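Local structure of pathogenicity island protein (Staphylococcus aureus subsp. aureus, 3HL6) at residues B[9-14]-B[84-89]; B[98-103]-B[164-169]. The protein is of unknown function but is encoded in a Staphylococcus aureus pathogenicity island and belongs to a putative mobile pathogenicity island family. All blocks are in the same frame, centred on the assembly; numbering follows the deposited sequence.

Interaction 1: B[9-14]-B[84-89]; sequences EFETRA and EGHYVG
Glu11 reaches from the loop ahead of helix 13-30 to two neighbouring side chains near the end of helix 77-88, His86 and Tyr87. Its CG lies anti to the backbone N (chi1 173°) and the chain stays extended, which carries the carboxylate across. Along the way CB and CG run beside the phenol oxygen of Tyr87, whose place is uncertain. At the tip the two oxygens part. Glu11 OE2 accepts a hydrogen bond from His86 NE2 at 3.3 Å, and the N-H points nearly straight at it (161°). The oxygen lies close to the imidazole plane, but the donor approaches from above the carboxylate plane. The carboxylate and the imidazole stand almost perpendicular. Glu11 OE1 turns to Tyr87 OH at 2.6 Å. This second bond is doubtful, because the hydroxyl is modelled too close to the Glu11 carboxylate carbon.

Thr12 works on a different side of the imidazole. Its CG2 methyl sits over one ring face, 3.7 Å from the centroid of His86, as a CH-pi contact. The other ring nitrogen, His86 ND1, probably bonds to Gly165 O, and the two bonds together probably limit the ring's rotation. Thr12 is also the N-cap of helix 13-30, and its OG1 accepts from Gly15 N.

The dimer interface lies alongside. There Glu84 bonds to Thr12 OG1 and Glu11 N of the second subunit, while the reciprocal bonds are weak, and the two Tyr87 rings meet with nearly parallel planes. Within the chain, the contact joins the start of helix 13-30 to the end of helix 77-88, where Thr12 also touches Ile83.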
loop_
_atom_site.group_PDB
_atom_site.type_symbol
_atom_site.label_atom_id
_atom_site.label_comp_id
_atom_site.label_asym_id
_atom_site.label_seq_id
_atom_site.Cartn_x
_atom_site.Cartn_y
_atom_site.Cartn_z
ATOM N N GLU B 9 -4.085 -11.295 -4.740
ATOM C CA GLU B 9 -5.123 -10.983 -3.753
ATOM C C GLU B 9 -5.564 -9.506 -3.737
ATOM O O GLU B 9 -6.416 -9.129 -2.934
ATOM C CB GLU B 9 -4.711 -11.440 -2.342
ATOM C CG GLU B 9 -4.015 -12.777 -2.321
ATOM C CD GLU B 9 -3.183 -12.995 -1.066
ATOM O OE1 GLU B 9 -2.882 -12.010 -0.328
ATOM O OE2 GLU B 9 -2.815 -14.172 -0.830
ATOM N N PHE B 10 -5.013 -8.687 -4.628
ATOM C CA PHE B 10 -5.410 -7.295 -4.666
ATOM C C PHE B 10 -5.515 -6.833 -6.077
ATOM O O PHE B 10 -5.087 -7.501 -6.990
ATOM C CB PHE B 10 -4.391 -6.390 -3.946
ATOM C CG PHE B 10 -4.103 -6.805 -2.544
ATOM C CD1 PHE B 10 -4.821 -6.282 -1.503
ATOM C CD2 PHE B 10 -3.118 -7.715 -2.269
ATOM C CE1 PHE B 10 -4.559 -6.653 -0.212
ATOM C CE2 PHE B 10 -2.853 -8.101 -0.967
ATOM C CZ PHE B 10 -3.564 -7.559 0.059
ATOM N N GLU B 11 -6.067 -5.653 -6.245
ATOM C CA GLU B 11 -6.137 -5.067 -7.546
ATOM C C GLU B 11 -4.753 -4.770 -8.125
ATOM O O GLU B 11 -4.586 -4.725 -9.347
ATOM C CB GLU B 11 -6.981 -3.809 -7.457
ATOM C CG GLU B 11 -7.005 -3.010 -8.716
ATOM C CD GLU B 11 -8.025 -1.868 -8.661
ATOM O OE1 GLU B 11 -8.837 -1.811 -7.692
ATOM O OE2 GLU B 11 -8.001 -1.037 -9.612
ATOM N N THR B 12 -3.746 -4.556 -7.267
ATOM C CA THR B 12 -2.377 -4.349 -7.777
ATOM C C THR B 12 -1.440 -5.463 -7.351
ATOM O O THR B 12 -1.546 -5.984 -6.241
ATOM C CB THR B 12 -1.736 -2.984 -7.331
ATOM O OG1 THR B 12 -1.407 -3.033 -5.933
ATOM C CG2 THR B 12 -2.654 -1.816 -7.619
ATOM N N ARG B 13 -0.504 -5.798 -8.227
ATOM C CA ARG B 13 0.596 -6.674 -7.861
ATOM C C ARG B 13 1.426 -6.081 -6.732
ATOM O O ARG B 13 1.931 -6.826 -5.879
ATOM C CB ARG B 13 1.502 -6.925 -9.056
ATOM C CG ARG B 13 1.114 -8.112 -9.956
ATOM C CD ARG B 13 1.908 -7.968 -11.259
ATOM N NE ARG B 13 1.143 -7.107 -12.149
ATOM C CZ ARG B 13 1.632 -6.093 -12.839
ATOM N NH1 ARG B 13 0.827 -5.369 -13.610
ATOM N NH2 ARG B 13 2.915 -5.811 -12.781
ATOM N N ALA B 14 1.584 -4.751 -6.738
ATOM C CA ALA B 14 2.372 -4.065 -5.705
ATOM C C ALA B 14 1.808 -4.419 -4.348
ATOM O O ALA B 14 2.557 -4.799 -3.468
ATOM C CB ALA B 14 2.417 -2.534 -5.925
ATOM N N GLU B 84 -0.668 3.640 -4.668
ATOM C CA GLU B 84 -1.250 4.955 -4.905
ATOM C C GLU B 84 -1.115 5.399 -6.374
ATOM O O GLU B 84 -2.067 5.865 -7.000
ATOM C CB GLU B 84 -0.634 5.966 -3.920
ATOM C CG GLU B 84 -0.751 5.481 -2.444
ATOM C CD GLU B 84 -0.802 6.631 -1.425
ATOM O OE1 GLU B 84 -0.247 7.704 -1.730
ATOM O OE2 GLU B 84 -1.408 6.464 -0.330
ATOM N N GLY B 85 0.061 5.225 -6.939
ATOM C CA GLY B 85 0.294 5.710 -8.277
ATOM C C GLY B 85 -0.598 5.021 -9.286
ATOM O O GLY B 85 -1.011 5.620 -10.278
ATOM N N HIS B 86 -0.900 3.756 -9.032
ATOM C CA HIS B 86 -1.718 2.971 -9.950
ATOM C C HIS B 86 -3.103 3.584 -10.088
ATOM O O HIS B 86 -3.758 3.401 -11.111
ATOM C CB HIS B 86 -1.823 1.514 -9.464
ATOM C CG HIS B 86 -3.009 0.782 -9.997
ATOM N ND1 HIS B 86 -2.933 -0.069 -11.088
ATOM C CD2 HIS B 86 -4.302 0.771 -9.599
ATOM C CE1 HIS B 86 -4.128 -0.575 -11.334
ATOM N NE2 HIS B 86 -4.976 -0.080 -10.448
ATOM N N TYR B 87 -3.556 4.294 -9.052
ATOM C CA TYR B 87 -4.903 4.881 -9.057
ATOM C C TYR B 87 -4.877 6.322 -9.523
ATOM O O TYR B 87 -5.757 6.762 -10.231
ATOM C CB TYR B 87 -5.586 4.775 -7.679
ATOM C CG TYR B 87 -5.971 3.357 -7.323
ATOM C CD1 TYR B 87 -7.082 2.732 -7.937
ATOM C CD2 TYR B 87 -5.209 2.618 -6.405
ATOM C CE1 TYR B 87 -7.420 1.417 -7.640
ATOM C CE2 TYR B 87 -5.539 1.303 -6.091
ATOM C CZ TYR B 87 -6.644 0.704 -6.719
ATOM O OH TYR B 87 -6.971 -0.589 -6.412
ATOM N N VAL B 88 -3.871 7.077 -9.110
ATOM C CA VAL B 88 -3.887 8.488 -9.401
ATOM C C VAL B 88 -2.596 8.975 -10.029
ATOM O O VAL B 88 -2.352 10.159 -10.042
ATOM C CB VAL B 88 -4.145 9.326 -8.128
ATOM C CG1 VAL B 88 -5.558 9.109 -7.627
ATOM C CG2 VAL B 88 -3.089 9.016 -7.055
ATOM N N GLY B 89 -1.762 8.083 -10.539
ATOM C CA GLY B 89 -0.510 8.506 -11.145
ATOM C C GLY B 89 0.307 9.455 -10.273
ATOM O O GLY B 89 0.305 9.346 -9.060
#

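Interaction 2: B[98-103]-B[164-169]; sequences LSISDM and TGINEP
Ile100 and Ile166 meet with their side chains crossing obliquely, each directed at the other's segment. The CG1 methylene of Ile166 touches both branches of Ile100. It lies 3.6 Å from Ile100 CG2 and 3.7 Å from Ile100 CG1. With CG1 anti to the backbone N (chi1 -176°), Ile100 carries its outer methyl past this point to the backbone before Ile166. There Ile100 CD1 rests 3.9 Å from Gly165 CA. Ile166 stretches out fully, and its end methyl reaches the helix backbone, with Ile166 CD1 3.9 Å from Ser101 CA.

Ile100 is the first residue of helix 100-109, which follows the two-stranded antiparallel hairpin of 90-92 and 96-98. Ser99 is the N-cap of this helix. Its OG accepts a weak capping bond from Asp102 N, nearly straight but long. The other partner is the loop that links helix 152-163 to helix 171-184. No hydrogen bond links the two segments.

Ser101, itself partly exposed, lies beside the isoleucine pair. Its OG is 3.6 Å from the CG2 methyl of Ile166, a plain van der Waals touch. Ile100 is further covered by Ser82 of helix 77-88 and by Tyr90 of the hairpin.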
loop_
_atom_site.group_PDB
_atom_site.type_symbol
_atom_site.label_atom_id
_atom_site.label_comp_id
_atom_site.label_asym_id
_atom_site.label_seq_id
_atom_site.Cartn_x
_atom_site.Cartn_y
_atom_site.Cartn_z
ATOM N N LEU B 98 1.336 12.514 -14.423
ATOM C CA LEU B 98 1.617 11.323 -15.222
ATOM C C LEU B 98 0.953 10.094 -14.609
ATOM O O LEU B 98 1.148 9.800 -13.419
ATOM C CB LEU B 98 3.110 11.083 -15.267
ATOM C CG LEU B 98 3.938 11.858 -16.282
ATOM C CD1 LEU B 98 5.361 11.242 -16.331
ATOM C CD2 LEU B 98 3.237 11.846 -17.648
ATOM N N SER B 99 0.194 9.371 -15.421
ATOM C CA SER B 99 -0.214 8.035 -15.078
ATOM C C SER B 99 1.007 7.143 -14.875
ATOM O O SER B 99 2.123 7.480 -15.304
ATOM C CB SER B 99 -1.094 7.442 -16.186
ATOM O OG SER B 99 -0.314 7.041 -17.287
ATOM N N ILE B 100 0.796 5.987 -14.249
ATOM C CA ILE B 100 1.916 5.172 -13.872
ATOM C C ILE B 100 2.633 4.643 -15.122
ATOM O O ILE B 100 3.857 4.499 -15.117
ATOM C CB ILE B 100 1.530 4.030 -12.888
ATOM C CG1 ILE B 100 2.804 3.263 -12.444
ATOM C CG2 ILE B 100 0.440 3.113 -13.496
ATOM C CD1 ILE B 100 2.720 2.626 -11.044
ATOM N N SER B 101 1.887 4.401 -16.196
ATOM C CA SER B 101 2.511 3.949 -17.435
ATOM C C SER B 101 3.406 5.013 -18.070
ATOM O O SER B 101 4.564 4.738 -18.428
ATOM C CB SER B 101 1.471 3.426 -18.424
ATOM O OG SER B 101 0.727 2.393 -17.808
ATOM N N ASP B 102 2.897 6.228 -18.199
ATOM C CA ASP B 102 3.746 7.310 -18.699
ATOM C C ASP B 102 4.901 7.622 -17.757
ATOM O O ASP B 102 6.004 7.974 -18.202
ATOM C CB ASP B 102 2.946 8.586 -18.896
ATOM C CG ASP B 102 1.935 8.460 -19.999
ATOM O OD1 ASP B 102 2.144 7.588 -20.862
ATOM O OD2 ASP B 102 0.948 9.229 -19.983
ATOM N N MET B 103 4.658 7.479 -16.462
ATOM C CA MET B 103 5.745 7.614 -15.528
ATOM C C MET B 103 6.850 6.634 -15.851
ATOM O O MET B 103 8.042 7.000 -15.821
ATOM C CB MET B 103 5.287 7.433 -14.103
ATOM C CG MET B 103 6.411 7.722 -13.131
ATOM S SD MET B 103 6.898 9.452 -13.090
ATOM C CE MET B 103 8.273 9.424 -11.940
ATOM N N THR B 164 5.230 -2.901 -11.081
ATOM C CA THR B 164 4.341 -3.649 -10.227
ATOM C C THR B 164 3.028 -2.926 -9.965
ATOM O O THR B 164 2.108 -3.514 -9.372
ATOM C CB THR B 164 4.976 -3.983 -8.855
ATOM O OG1 THR B 164 5.216 -2.777 -8.111
ATOM C CG2 THR B 164 6.267 -4.785 -9.028
ATOM N N GLY B 165 2.911 -1.665 -10.379
ATOM C CA GLY B 165 1.608 -0.995 -10.261
ATOM C C GLY B 165 0.759 -0.904 -11.531
ATOM O O GLY B 165 -0.311 -0.318 -11.513
ATOM N N ILE B 166 1.224 -1.487 -12.632
ATOM C CA ILE B 166 0.629 -1.259 -13.942
ATOM C C ILE B 166 -0.102 -2.515 -14.405
ATOM O O ILE B 166 0.527 -3.559 -14.635
ATOM C CB ILE B 166 1.703 -0.950 -15.012
ATOM C CG1 ILE B 166 2.445 0.338 -14.701
ATOM C CG2 ILE B 166 1.087 -0.913 -16.438
ATOM C CD1 ILE B 166 3.471 0.636 -15.715
ATOM N N ASN B 167 -1.421 -2.414 -14.559
ATOM C CA ASN B 167 -2.190 -3.539 -15.093
ATOM C C ASN B 167 -2.335 -3.423 -16.603
ATOM O O ASN B 167 -2.607 -2.339 -17.125
ATOM C CB ASN B 167 -3.562 -3.679 -14.403
ATOM C CG ASN B 167 -3.445 -4.033 -12.918
ATOM O OD1 ASN B 167 -2.435 -4.571 -12.460
ATOM N ND2 ASN B 167 -4.483 -3.722 -12.168
ATOM N N GLU B 168 -2.111 -4.541 -17.291
ATOM C CA GLU B 168 -2.162 -4.594 -18.756
ATOM C C GLU B 168 -1.238 -3.600 -19.453
ATOM O O GLU B 168 -1.688 -2.759 -20.219
ATOM C CB GLU B 168 -3.598 -4.407 -19.255
ATOM C CG GLU B 168 -4.534 -5.533 -18.849
ATOM C CD GLU B 168 -5.955 -5.264 -19.293
ATOM O OE1 GLU B 168 -6.243 -4.098 -19.672
ATOM O OE2 GLU B 168 -6.786 -6.209 -19.272
ATOM N N PRO B 169 0.073 -3.715 -19.214
ATOM C CA PRO B 169 0.960 -2.777 -19.888
ATOM C C PRO B 169 1.068 -3.054 -21.380
ATOM O O PRO B 169 1.222 -4.203 -21.818
ATOM C CB PRO B 169 2.304 -3.021 -19.207
ATOM C CG PRO B 169 2.232 -4.455 -18.755
ATOM C CD PRO B 169 0.806 -4.667 -18.352
#

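The contacts lie close together, their centres about 9 Å apart, but differ in chemistry. Interaction 1 is partly buried and polar, with a carboxylate shared between an imidazole and, less surely, a phenol. It also borders the second subunit. Interaction 2 is buried and aliphatic, and the other subunit does not touch it. Helix 77-88 is common to both surroundings: it supplies His86 and Tyr87 to the first and Ser82 as cover to the second. The loop 164-169 joins them directly. Its backbone carbonyl also reaches the histidine of interaction 1, and Asn167 ND2 probably donates to Glu11 O. One loop therefore packs its isoleucine against helix 100-109 and gives polar groups to the 9-14/84-89 contact.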